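Local coordinates for protein phenylacetaldehyde dehydrogenase (Burkholderia cenocepacia, PDB 4O5H) that probably oxidises phenylacetaldehyde to phenylacetate with NAD+ as the electron acceptor, as a member of the aldehyde dehydrogenase family, at residues 62-74 and 237-251. Numbering follows the deposited sequence.
Sequences VPEADERDVQQAV and VTGYGHTAGAALSRD. With EDO (1,2-ethanediol), chain G.
The turn 238-240 leading into helix 241-250, probably part of the Rossmann-type NAD-binding domain of this aldehyde dehydrogenase, docks against the exit of strand 57-63 and the start of helix 67-82. T238 is gripped twice: its OG1 donates to P63 O (2.6 Å), tilted out of the carbonyl plane, while T238 O accepts from A65 N at 2.9 Å. OG1 sits between the backbone N and carbonyl carbon of T238, beside the proline ring as well. G239 brings its CA to 4.3 Å from E64 CA, in an extended conformation with positive phi accessible mainly to glycine. A water links A65 O to Y240 N, and the E64 carboxylate leans against the CE2 side of the Y240 ring, CD to CE2 3.6 Å, with the planes 64° apart. G239 O also accepts from K208 NZ and V237 packs on V206, placing the turn beside strand 204-208, consistent with the nucleotide-binding domain. Beyond it the two helices run side by side, their directions 38° apart. V70 projects from helix 67-82 onto helix 241-250: CG1, anti to the backbone N (chi1 172°), lies on L248 CA at 3.7 Å, and CG2 lies by A244 O (3.6 Å) and A244 CB. A247 CB packs on the aliphatic part of E67; R250 NH2 donates to E67 OE2 in a salt bridge, refined at a short 2.5 Å, the oxygen in the guanidinium plane but the nitrogen above the carboxylate. D66 and D69 form a capping box: D66 OD1 accepts from R68 N and D66 N donates to D69 OD2, while D69 OD1 accepts from A43 N. Further along, V74 CG2 rests on L248 CD1 and CG1 on the D251 carboxylate, which R253 pairs with.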
ATOM      1  N   VAL A  62      15.614 -28.864  -9.502  1.00 16.17           N
ATOM      2  CA  VAL A  62      14.986 -28.491  -8.220  1.00 15.26           C
ATOM      3  C   VAL A  62      13.523 -28.941  -8.218  1.00 15.51           C
ATOM      4  O   VAL A  62      12.952 -29.198  -9.294  1.00 16.01           O
ATOM      5  CB  VAL A  62      15.082 -26.982  -7.936  1.00 13.86           C
ATOM      6  CG1 VAL A  62      16.541 -26.543  -7.926  1.00 13.67           C
ATOM      7  CG2 VAL A  62      14.252 -26.173  -8.919  1.00 13.89           C
ATOM      8  N   PRO A  63      12.894 -29.023  -7.024  1.00 14.81           N
ATOM      9  CA  PRO A  63      11.502 -29.372  -7.015  1.00 15.40           C
ATOM     10  C   PRO A  63      10.613 -28.403  -7.772  1.00 15.78           C
ATOM     11  O   PRO A  63      10.833 -27.189  -7.732  1.00 14.14           O
ATOM     12  CB  PRO A  63      11.142 -29.394  -5.537  1.00 15.36           C
ATOM     13  CG  PRO A  63      12.446 -29.735  -4.871  1.00 15.44           C
ATOM     14  CD  PRO A  63      13.427 -28.913  -5.669  1.00 14.59           C
ATOM     15  N   GLU A  64       9.586 -28.971  -8.403  1.00 17.25           N
ATOM     16  CA  GLU A  64       8.516 -28.216  -9.024  1.00 18.59           C
ATOM     17  C   GLU A  64       7.258 -28.266  -8.131  1.00 17.88           C
ATOM     18  O   GLU A  64       6.442 -29.183  -8.230  1.00 18.61           O
ATOM     19  CB  GLU A  64       8.210 -28.806 -10.394  1.00 21.72           C
ATOM     20  CG  GLU A  64       7.201 -27.962 -11.149  1.00 23.88           C
ATOM     21  CD  GLU A  64       6.334 -28.736 -12.102  1.00 27.19           C
ATOM     22  OE1 GLU A  64       6.775 -29.665 -12.792  1.00 31.22           O
ATOM     23  OE2 GLU A  64       5.178 -28.387 -12.150  1.00 29.72           O
ATOM     24  N   ALA A  65       7.110 -27.258  -7.272  1.00 16.64           N
ATOM     25  CA  ALA A  65       6.042 -27.229  -6.259  1.00 16.94           C
ATOM     26  C   ALA A  65       4.703 -26.942  -6.880  1.00 17.72           C
ATOM     27  O   ALA A  65       4.625 -26.203  -7.834  1.00 17.75           O
ATOM     28  CB  ALA A  65       6.324 -26.168  -5.227  1.00 15.90           C
ATOM     29  N   ASP A  66       3.663 -27.569  -6.356  1.00 19.05           N
ATOM     30  CA  ASP A  66       2.294 -27.176  -6.696  1.00 20.62           C
ATOM     31  C   ASP A  66       1.648 -26.520  -5.471  1.00 19.58           C
ATOM     32  O   ASP A  66       2.327 -26.230  -4.464  1.00 16.97           O
ATOM     33  CB  ASP A  66       1.491 -28.338  -7.346  1.00 22.98           C
ATOM     34  CG  ASP A  66       1.120 -29.467  -6.365  1.00 25.54           C
ATOM     35  OD1 ASP A  66       1.236 -29.334  -5.146  1.00 26.00           O
ATOM     36  OD2 ASP A  66       0.700 -30.543  -6.819  1.00 28.92           O
ATOM     37  N   GLU A  67       0.353 -26.289  -5.566  1.00 20.55           N
ATOM     38  CA  GLU A  67      -0.416 -25.650  -4.533  1.00 21.88           C
ATOM     39  C   GLU A  67      -0.314 -26.372  -3.176  1.00 20.84           C
ATOM     40  O   GLU A  67      -0.272 -25.717  -2.113  1.00 19.47           O
ATOM     41  CB  GLU A  67      -1.889 -25.555  -5.004  1.00 25.49           C
ATOM     42  CG  GLU A  67      -2.726 -24.652  -4.134  1.00 29.20           C
ATOM     43  CD  GLU A  67      -4.045 -24.215  -4.807  1.00 33.11           C
ATOM     44  OE1 GLU A  67      -4.714 -25.094  -5.405  1.00 37.35           O
ATOM     45  OE2 GLU A  67      -4.421 -22.997  -4.712  1.00 34.98           O
ATOM     46  N   ARG A  68      -0.225 -27.698  -3.192  1.00 20.47           N
ATOM     47  CA  ARG A  68      -0.129 -28.484  -1.946  1.00 21.47           C
ATOM     48  C   ARG A  68       1.136 -28.112  -1.197  1.00 18.81           C
ATOM     49  O   ARG A  68       1.122 -27.910   0.007  1.00 17.76           O
ATOM     50  CB  ARG A  68      -0.051 -29.999  -2.220  1.00 23.80           C
ATOM     51  CG  ARG A  68      -1.260 -30.610  -2.881  1.00 27.34           C
ATOM     52  CD  ARG A  68      -0.995 -32.075  -3.279  1.00 30.78           C
ATOM     53  NE  ARG A  68      -0.172 -32.181  -4.480  1.00 32.01           N
ATOM     54  CZ  ARG A  68       0.187 -33.325  -5.056  1.00 35.37           C
ATOM     55  NH1 ARG A  68      -0.170 -34.501  -4.539  1.00 37.87           N
ATOM     56  NH2 ARG A  68       0.918 -33.303  -6.162  1.00 36.97           N
ATOM     57  N   ASP A  69       2.242 -28.031  -1.925  1.00 17.00           N
ATOM     58  CA  ASP A  69       3.523 -27.722  -1.294  1.00 15.73           C
ATOM     59  C   ASP A  69       3.520 -26.283  -0.754  1.00 14.25           C
ATOM     60  O   ASP A  69       4.033 -26.002   0.338  1.00 13.74           O
ATOM     61  CB  ASP A  69       4.694 -27.942  -2.274  1.00 15.29           C
ATOM     62  CG  ASP A  69       4.636 -29.311  -2.941  1.00 16.59           C
ATOM     63  OD1 ASP A  69       4.711 -30.347  -2.224  1.00 17.08           O
ATOM     64  OD2 ASP A  69       4.471 -29.359  -4.168  1.00 16.54           O
ATOM     65  N   VAL A  70       2.963 -25.381  -1.520  1.00 13.98           N
ATOM     66  CA  VAL A  70       2.896 -23.963  -1.101  1.00 13.51           C
ATOM     67  C   VAL A  70       2.042 -23.842   0.157  1.00 13.63           C
ATOM     68  O   VAL A  70       2.436 -23.167   1.091  1.00 12.82           O
ATOM     69  CB  VAL A  70       2.347 -23.061  -2.196  1.00 13.73           C
ATOM     70  CG1 VAL A  70       2.108 -21.645  -1.670  1.00 13.60           C
ATOM     71  CG2 VAL A  70       3.305 -23.008  -3.367  1.00 13.59           C
ATOM     72  N   GLN A  71       0.895 -24.506   0.168  1.00 14.78           N
ATOM     73  CA  GLN A  71       0.044 -24.532   1.368  1.00 15.75           C
ATOM     74  C   GLN A  71       0.771 -25.069   2.596  1.00 15.04           C
ATOM     75  O   GLN A  71       0.612 -24.535   3.671  1.00 14.61           O
ATOM     76  CB  GLN A  71      -1.211 -25.340   1.134  1.00 17.78           C
ATOM     77  CG  GLN A  71      -2.193 -24.575   0.249  1.00 19.47           C
ATOM     78  CD  GLN A  71      -3.273 -25.443  -0.309  1.00 21.93           C
ATOM     79  OE1 GLN A  71      -3.268 -26.664  -0.167  1.00 23.37           O
ATOM     80  NE2 GLN A  71      -4.221 -24.819  -0.951  1.00 24.45           N
ATOM     81  N   GLN A  72       1.597 -26.093   2.431  1.00 15.32           N
ATOM     82  CA  GLN A  72       2.413 -26.598   3.565  1.00 15.72           C
ATOM     83  C   GLN A  72       3.405 -25.566   4.073  1.00 13.53           C
ATOM     84  O   GLN A  72       3.637 -25.453   5.268  1.00 13.41           O
ATOM     85  CB  GLN A  72       3.166 -27.874   3.219  1.00 17.63           C
ATOM     86  CG  GLN A  72       2.221 -29.010   2.957  1.00 21.72           C
ATOM     87  CD  GLN A  72       1.503 -29.509   4.200  1.00 24.74           C
ATOM     88  OE1 GLN A  72       1.942 -29.300   5.350  1.00 31.39           O
ATOM     89  NE2 GLN A  72       0.359 -30.101   3.990  1.00 28.56           N
ATOM     90  N   ALA A  73       4.055 -24.872   3.163  1.00 12.16           N
ATOM     91  CA  ALA A  73       4.995 -23.812   3.534  1.00 10.99           C
ATOM     92  C   ALA A  73       4.313 -22.660   4.295  1.00 10.63           C
ATOM     93  O   ALA A  73       4.857 -22.141   5.272  1.00 10.15           O
ATOM     94  CB  ALA A  73       5.712 -23.269   2.303  1.00 10.34           C
ATOM     95  N   VAL A  74       3.139 -22.262   3.813  1.00 10.62           N
ATOM     96  CA  VAL A  74       2.356 -21.239   4.469  1.00 10.42           C
ATOM     97  C   VAL A  74       1.931 -21.704   5.848  1.00 10.66           C
ATOM     98  O   VAL A  74       2.043 -20.945   6.783  1.00 10.48           O
ATOM     99  CB  VAL A  74       1.161 -20.825   3.590  1.00 10.89           C
ATOM    100  CG1 VAL A  74       0.215 -19.912   4.356  1.00 11.19           C
ATOM    101  CG2 VAL A  74       1.677 -20.089   2.310  1.00 10.61           C
ATOM    102  N   VAL A 237      10.174 -22.222  -1.529  1.00 10.62           N
ATOM    103  CA  VAL A 237       9.474 -23.125  -2.438  1.00 11.22           C
ATOM    104  C   VAL A 237       9.839 -22.817  -3.860  1.00 11.45           C
ATOM    105  O   VAL A 237       9.800 -21.652  -4.250  1.00 11.86           O
ATOM    106  CB  VAL A 237       7.935 -23.061  -2.269  1.00 11.16           C
ATOM    107  CG1 VAL A 237       7.525 -23.625  -0.923  1.00 11.15           C
ATOM    108  CG2 VAL A 237       7.391 -21.657  -2.345  1.00 11.02           C
ATOM    109  N   THR A 238      10.175 -23.839  -4.649  1.00 11.89           N
ATOM    110  CA  THR A 238      10.665 -23.619  -6.031  1.00 12.13           C
ATOM    111  C   THR A 238       9.598 -24.115  -6.978  1.00 12.92           C
ATOM    112  O   THR A 238       8.805 -24.968  -6.602  1.00 12.67           O
ATOM    113  CB  THR A 238      11.967 -24.370  -6.291  1.00 12.21           C
ATOM    114  OG1 THR A 238      11.862 -25.744  -5.830  1.00 11.94           O
ATOM    115  CG2 THR A 238      13.122 -23.685  -5.567  1.00 11.96           C
ATOM    116  N   GLY A 239       9.528 -23.516  -8.166  1.00 13.58           N
ATOM    117  CA  GLY A 239       8.528 -23.918  -9.171  1.00 14.51           C
ATOM    118  C   GLY A 239       8.110 -22.807 -10.092  1.00 15.18           C
ATOM    119  O   GLY A 239       8.718 -21.735 -10.076  1.00 14.87           O
ATOM    120  N   TYR A 240       7.021 -23.020 -10.837  1.00 16.61           N
ATOM    121  CA  TYR A 240       6.562 -22.045 -11.805  1.00 17.32           C
ATOM    122  C   TYR A 240       5.751 -20.942 -11.181  1.00 16.98           C
ATOM    123  O   TYR A 240       5.006 -21.161 -10.217  1.00 16.53           O
ATOM    124  CB  TYR A 240       5.725 -22.721 -12.885  1.00 19.13           C
ATOM    125  CG  TYR A 240       6.496 -23.713 -13.688  1.00 21.69           C
ATOM    126  CD1 TYR A 240       7.488 -23.274 -14.538  1.00 23.34           C
ATOM    127  CD2 TYR A 240       6.241 -25.098 -13.607  1.00 23.62           C
ATOM    128  CE1 TYR A 240       8.221 -24.168 -15.289  1.00 24.87           C
ATOM    129  CE2 TYR A 240       6.982 -25.998 -14.364  1.00 25.18           C
ATOM    130  CZ  TYR A 240       7.959 -25.520 -15.188  1.00 25.78           C
ATOM    131  OH  TYR A 240       8.721 -26.371 -15.937  1.00 30.80           O
ATOM    132  N   GLY A 241       5.898 -19.757 -11.748  1.00 16.77           N
ATOM    133  CA  GLY A 241       5.092 -18.593 -11.388  1.00 17.18           C
ATOM    134  C   GLY A 241       3.601 -18.852 -11.510  1.00 17.41           C
ATOM    135  O   GLY A 241       2.853 -18.491 -10.626  1.00 16.87           O
ATOM    136  N   HIS A 242       3.189 -19.499 -12.593  1.00 18.31           N
ATOM    137  CA  HIS A 242       1.770 -19.716 -12.859  1.00 18.83           C
ATOM    138  C   HIS A 242       1.129 -20.749 -11.938  1.00 17.70           C
ATOM    139  O   HIS A 242      -0.088 -20.797 -11.839  1.00 17.91           O
ATOM    140  CB  HIS A 242       1.505 -20.094 -14.324  1.00 20.36           C
ATOM    141  CG  HIS A 242       2.292 -21.267 -14.814  1.00 21.95           C
ATOM    142  ND1 HIS A 242       2.039 -22.565 -14.411  1.00 23.69           N
ATOM    143  CD2 HIS A 242       3.300 -21.345 -15.713  1.00 22.73           C
ATOM    144  CE1 HIS A 242       2.881 -23.384 -15.016  1.00 22.94           C
ATOM    145  NE2 HIS A 242       3.652 -22.667 -15.816  1.00 23.06           N
ATOM    146  N   THR A 243       1.934 -21.527 -11.217  1.00 16.74           N
ATOM    147  CA  THR A 243       1.395 -22.511 -10.304  0.61 16.33           C
ATOM    148  C   THR A 243       1.778 -22.198  -8.852  1.00 15.47           C
ATOM    149  O   THR A 243       0.912 -21.801  -8.064  1.00 14.90           O
ATOM    150  CB  THR A 243       1.846 -23.898 -10.759  0.61 16.94           C
ATOM    151  OG1 THR A 243       1.431 -24.076 -12.126  0.61 17.43           O
ATOM    152  CG2 THR A 243       1.217 -24.958  -9.910  0.61 17.14           C
ATOM    153  N   ALA A 244       3.065 -22.359  -8.509  1.00 14.27           N
ATOM    154  CA  ALA A 244       3.536 -22.060  -7.162  1.00 13.56           C
ATOM    155  C   ALA A 244       3.360 -20.574  -6.756  1.00 13.01           C
ATOM    156  O   ALA A 244       2.842 -20.264  -5.676  1.00 12.48           O
ATOM    157  CB  ALA A 244       4.975 -22.478  -6.987  1.00 13.49           C
ATOM    158  N   GLY A 245       3.741 -19.668  -7.631  1.00 12.86           N
ATOM    159  CA  GLY A 245       3.602 -18.232  -7.358  1.00 12.70           C
ATOM    160  C   GLY A 245       2.156 -17.813  -7.147  1.00 13.14           C
ATOM    161  O   GLY A 245       1.819 -17.093  -6.190  1.00 12.91           O
ATOM    162  N   ALA A 246       1.302 -18.271  -8.050  1.00 13.24           N
ATOM    163  CA  ALA A 246      -0.078 -17.891  -7.998  1.00 13.43           C
ATOM    164  C   ALA A 246      -0.701 -18.425  -6.734  1.00 13.45           C
ATOM    165  O   ALA A 246      -1.470 -17.725  -6.069  1.00 13.27           O
ATOM    166  CB  ALA A 246      -0.805 -18.439  -9.227  1.00 13.97           C
ATOM    167  N   ALA A 247      -0.370 -19.664  -6.389  1.00 13.33           N
ATOM    168  CA  ALA A 247      -0.928 -20.265  -5.197  1.00 13.29           C
ATOM    169  C   ALA A 247      -0.532 -19.505  -3.923  1.00 13.02           C
ATOM    170  O   ALA A 247      -1.344 -19.344  -3.002  1.00 13.18           O
ATOM    171  CB  ALA A 247      -0.485 -21.703  -5.081  1.00 13.58           C
ATOM    172  N   LEU A 248       0.694 -19.017  -3.883  1.00 12.37           N
ATOM    173  CA  LEU A 248       1.131 -18.236  -2.750  1.00 12.40           C
ATOM    174  C   LEU A 248       0.310 -16.941  -2.638  1.00 12.48           C
ATOM    175  O   LEU A 248      -0.209 -16.610  -1.575  1.00 11.94           O
ATOM    176  CB  LEU A 248       2.622 -17.924  -2.882  1.00 12.05           C
ATOM    177  CG  LEU A 248       3.235 -17.105  -1.746  1.00 11.84           C
ATOM    178  CD1 LEU A 248       2.932 -17.750  -0.384  1.00 11.81           C
ATOM    179  CD2 LEU A 248       4.736 -16.969  -1.989  1.00 11.72           C
ATOM    180  N   SER A 249       0.140 -16.257  -3.768  1.00 13.32           N
ATOM    181  CA  SER A 249      -0.613 -14.995  -3.792  1.00 14.07           C
ATOM    182  C   SER A 249      -2.058 -15.103  -3.333  1.00 15.03           C
ATOM    183  O   SER A 249      -2.588 -14.152  -2.727  1.00 15.27           O
ATOM    184  CB  SER A 249      -0.558 -14.322  -5.181  1.00 14.31           C
ATOM    185  OG  SER A 249      -1.350 -15.019  -6.142  1.00 14.45           O
ATOM    186  N   ARG A 250      -2.700 -16.255  -3.574  1.00 16.15           N
ATOM    187  CA  ARG A 250      -4.107 -16.456  -3.241  1.00 16.52           C
ATOM    188  C   ARG A 250      -4.340 -17.009  -1.835  1.00 15.43           C
ATOM    189  O   ARG A 250      -5.486 -17.157  -1.409  1.00 14.37           O
ATOM    190  CB  ARG A 250      -4.738 -17.495  -4.184  1.00 19.19           C
ATOM    191  CG  ARG A 250      -4.745 -17.209  -5.648  1.00 22.35           C
ATOM    192  CD  ARG A 250      -5.663 -18.230  -6.367  1.00 24.86           C
ATOM    193  NE  ARG A 250      -5.207 -19.626  -6.163  1.00 27.06           N
ATOM    194  CZ  ARG A 250      -4.366 -20.281  -6.975  1.00 29.29           C
ATOM    195  NH1 ARG A 250      -3.885 -19.683  -8.055  1.00 31.49           N
ATOM    196  NH2 ARG A 250      -3.995 -21.526  -6.711  1.00 29.21           N
ATOM    197  N   ASP A 251      -3.277 -17.375  -1.117  1.00 14.44           N
ATOM    198  CA  ASP A 251      -3.464 -18.035   0.151  1.00 13.67           C
ATOM    199  C   ASP A 251      -3.981 -17.018   1.163  1.00 13.34           C
ATOM    200  O   ASP A 251      -3.346 -16.012   1.382  1.00 13.44           O
ATOM    201  CB  ASP A 251      -2.176 -18.699   0.632  1.00 13.41           C
ATOM    202  CG  ASP A 251      -2.421 -19.733   1.706  1.00 13.20           C
ATOM    203  OD1 ASP A 251      -3.061 -19.424   2.713  1.00 12.80           O
ATOM    204  OD2 ASP A 251      -1.954 -20.897   1.547  1.00 14.02           O
TER
HETATM  205  C1  EDO G 603       2.687 -15.313 -10.087  1.00 33.45           C
HETATM  206  O1  EDO G 603       2.039 -15.992 -11.169  1.00 36.46           O
HETATM  207  C2  EDO G 603       4.184 -15.599  -9.877  1.00 33.79           C
HETATM  208  O2  EDO G 603       5.139 -14.778 -10.613  1.00 33.80           O
HETATM  209  O   HOH W   1       5.338 -25.128 -10.124  1.00 12.26           O
HETATM  210  O   HOH W   2      -3.523 -21.791  -2.274  1.00 35.50           O